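Local coordinates for protein tyrosyl-tRNA synthetase (Archaeoglobus fulgidus, PDB 2CYB) that probably attaches tyrosine to its cognate tRNA in two steps, first activating the amino acid with ATP and then transferring it to the acceptor end, at residues L164-L169 with E189-L194. Sequence-based numbering, arbitrary orientation.
Sequences LDIAHL and ENLPRL. With TYR (tyrosine), chain C.
Leu191 reaches with both its methyl groups onto the last turn of helix 154-168, a purely apolar joint within the Rossmann-fold catalytic domain of this class I synthetase. CD2 meets the branch end of Leu164, CD2 to CD2 at 4.1 Å, and also faces the methyl of Ala167, while CD1 lies 4.3 Å from CB of Ile166. One leucine thus spans three residues of the helix. Leu194 adds a second methyl to the same target: its CD2 stands 4.0 Å from CD2 of Leu164, the two side chains running at about a right angle. In Leu164, CG sits beside the backbone N (chi1 -76°), and chi2 (171°) makes CD1 the extended branch, leaving CD2 as the side branch that touches both leucines. Leu191 and Leu194 are brought to one side of their chain by the short 3-10 turn at 192-193, in which Leu194 N bonds to Leu191 O.

Further out, Val125 and Met128 of helix 119-131 touch Leu164 and Leu194 respectively, so a third helix borders the cluster, and Ile166 extends the apolar contact to Tyr36 of strand 34-39. The helix illustrates how one turn can serve two purposes: three residues pack against the 189-194 segment, whereas CB of Asp165 points away from it and the carboxylate reaches the tyrosine pocket. Gln116 holds its OD2 by a hydrogen bond, which probably helps to fix the rotation of the carboxylate. The other oxygen, OD1 of Asp165, accepts a hydrogen bond from the substrate phenol, with OH of the bound tyrosine 2.6 Å away.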
loop_
_atom_site.group_PDB
_atom_site.type_symbol
_atom_site.label_atom_id
_atom_site.label_comp_id
_atom_site.label_asym_id
_atom_site.label_seq_id
_atom_site.Cartn_x
_atom_site.Cartn_y
_atom_site.Cartn_z
ATOM N N LEU A 164 -5.330 -3.427 -11.450
ATOM C CA LEU A 164 -6.754 -3.151 -11.290
ATOM C C LEU A 164 -7.302 -2.182 -12.323
ATOM O O LEU A 164 -8.501 -2.207 -12.620
ATOM C CB LEU A 164 -7.051 -2.626 -9.886
ATOM C CG LEU A 164 -7.037 -3.716 -8.812
ATOM C CD1 LEU A 164 -7.114 -3.070 -7.423
ATOM C CD2 LEU A 164 -8.213 -4.679 -9.050
ATOM N N ASP A 165 -6.447 -1.322 -12.874
ATOM C CA ASP A 165 -6.912 -0.382 -13.892
ATOM C C ASP A 165 -7.428 -1.157 -15.099
ATOM O O ASP A 165 -8.393 -0.748 -15.736
ATOM C CB ASP A 165 -5.781 0.544 -14.347
ATOM C CG ASP A 165 -5.395 1.544 -13.292
ATOM O OD1 ASP A 165 -4.246 2.022 -13.343
ATOM O OD2 ASP A 165 -6.240 1.862 -12.424
ATOM N N ILE A 166 -6.778 -2.277 -15.408
ATOM C CA ILE A 166 -7.176 -3.101 -16.544
ATOM C C ILE A 166 -8.625 -3.566 -16.363
ATOM O O ILE A 166 -9.453 -3.435 -17.268
ATOM C CB ILE A 166 -6.248 -4.335 -16.685
ATOM C CG1 ILE A 166 -4.827 -3.877 -17.048
ATOM C CG2 ILE A 166 -6.790 -5.276 -17.754
ATOM C CD1 ILE A 166 -3.789 -4.971 -16.934
ATOM N N ALA A 167 -8.931 -4.084 -15.179
ATOM C CA ALA A 167 -10.280 -4.566 -14.888
ATOM C C ALA A 167 -11.315 -3.449 -14.801
ATOM O O ALA A 167 -12.395 -3.549 -15.383
ATOM C CB ALA A 167 -10.278 -5.354 -13.593
ATOM N N HIS A 168 -10.995 -2.387 -14.074
ATOM C CA HIS A 168 -11.943 -1.294 -13.914
ATOM C C HIS A 168 -12.209 -0.461 -15.163
ATOM O O HIS A 168 -13.237 0.211 -15.244
ATOM C CB HIS A 168 -11.520 -0.409 -12.739
ATOM C CG HIS A 168 -11.792 -1.032 -11.403
ATOM N ND1 HIS A 168 -12.819 -0.620 -10.585
ATOM C CD2 HIS A 168 -11.206 -2.080 -10.775
ATOM C CE1 HIS A 168 -12.857 -1.386 -9.508
ATOM N NE2 HIS A 168 -11.889 -2.281 -9.599
ATOM N N LEU A 169 -11.301 -0.502 -16.136
ATOM C CA LEU A 169 -11.505 0.237 -17.377
ATOM C C LEU A 169 -12.107 -0.690 -18.444
ATOM O O LEU A 169 -12.294 -0.292 -19.599
ATOM C CB LEU A 169 -10.177 0.830 -17.872
ATOM C CG LEU A 169 -9.574 1.933 -16.992
ATOM C CD1 LEU A 169 -8.150 2.239 -17.455
ATOM C CD2 LEU A 169 -10.439 3.185 -17.050
ATOM N N GLU A 189 -2.373 -13.160 -13.331
ATOM C CA GLU A 189 -2.457 -14.156 -12.273
ATOM C C GLU A 189 -3.427 -13.805 -11.139
ATOM O O GLU A 189 -4.137 -14.677 -10.634
ATOM C CB GLU A 189 -1.059 -14.411 -11.696
ATOM C CG GLU A 189 -0.991 -15.518 -10.664
ATOM C CD GLU A 189 0.419 -15.764 -10.163
ATOM O OE1 GLU A 189 1.306 -16.055 -10.992
ATOM O OE2 GLU A 189 0.644 -15.670 -8.937
ATOM N N ASN A 190 -3.474 -12.531 -10.763
ATOM C CA ASN A 190 -4.320 -12.089 -9.656
ATOM C C ASN A 190 -5.730 -11.601 -9.964
ATOM O O ASN A 190 -6.629 -11.791 -9.145
ATOM C CB ASN A 190 -3.590 -11.003 -8.863
ATOM C CG ASN A 190 -2.516 -11.570 -7.968
ATOM O OD1 ASN A 190 -2.043 -12.686 -8.178
ATOM N ND2 ASN A 190 -2.115 -10.800 -6.968
ATOM N N LEU A 191 -5.930 -10.970 -11.118
ATOM C CA LEU A 191 -7.255 -10.458 -11.453
ATOM C C LEU A 191 -8.356 -11.518 -11.405
ATOM O O LEU A 191 -9.455 -11.241 -10.935
ATOM C CB LEU A 191 -7.251 -9.769 -12.818
ATOM C CG LEU A 191 -6.498 -8.427 -12.846
ATOM C CD1 LEU A 191 -6.696 -7.760 -14.186
ATOM C CD2 LEU A 191 -7.011 -7.520 -11.738
ATOM N N PRO A 192 -8.074 -12.744 -11.872
ATOM C CA PRO A 192 -9.142 -13.746 -11.815
ATOM C C PRO A 192 -9.592 -14.024 -10.378
ATOM O O PRO A 192 -10.757 -14.337 -10.141
ATOM C CB PRO A 192 -8.505 -14.971 -12.470
ATOM C CG PRO A 192 -7.530 -14.367 -13.452
ATOM C CD PRO A 192 -6.906 -13.263 -12.613
ATOM N N ARG A 193 -8.668 -13.899 -9.427
ATOM C CA ARG A 193 -8.985 -14.146 -8.025
ATOM C C ARG A 193 -9.962 -13.109 -7.493
ATOM O O ARG A 193 -10.589 -13.313 -6.451
ATOM C CB ARG A 193 -7.718 -14.150 -7.177
ATOM C CG ARG A 193 -6.732 -15.251 -7.534
ATOM C CD ARG A 193 -7.281 -16.628 -7.198
ATOM N NE ARG A 193 -6.277 -17.669 -7.402
ATOM C CZ ARG A 193 -6.386 -18.911 -6.950
ATOM N NH1 ARG A 193 -7.462 -19.278 -6.258
ATOM N NH2 ARG A 193 -5.409 -19.784 -7.177
ATOM N N LEU A 194 -10.088 -11.994 -8.207
ATOM C CA LEU A 194 -11.009 -10.945 -7.802
ATOM C C LEU A 194 -12.241 -10.946 -8.694
ATOM O O LEU A 194 -13.035 -10.009 -8.678
ATOM C CB LEU A 194 -10.315 -9.577 -7.845
ATOM C CG LEU A 194 -9.468 -9.243 -6.607
ATOM C CD1 LEU A 194 -8.331 -10.234 -6.460
ATOM C CD2 LEU A 194 -8.917 -7.831 -6.726
HETATM N N TYR C . 3.478 1.811 -15.270
HETATM C CA TYR C . 3.353 2.636 -16.498
HETATM C C TYR C . 4.691 3.269 -16.872
HETATM O O TYR C . 4.730 3.988 -17.883
HETATM C CB TYR C . 2.286 3.713 -16.280
HETATM C CG TYR C . 0.926 3.105 -16.032
HETATM C CD1 TYR C . 0.199 3.398 -14.877
HETATM C CD2 TYR C . 0.367 2.223 -16.965
HETATM C CE1 TYR C . -1.066 2.824 -14.659
HETATM C CE2 TYR C . -0.876 1.651 -16.761
HETATM C CZ TYR C . -1.591 1.954 -15.610
HETATM O OH TYR C . -2.832 1.396 -15.433
HETATM O OXT TYR C . 5.686 3.023 -16.158
#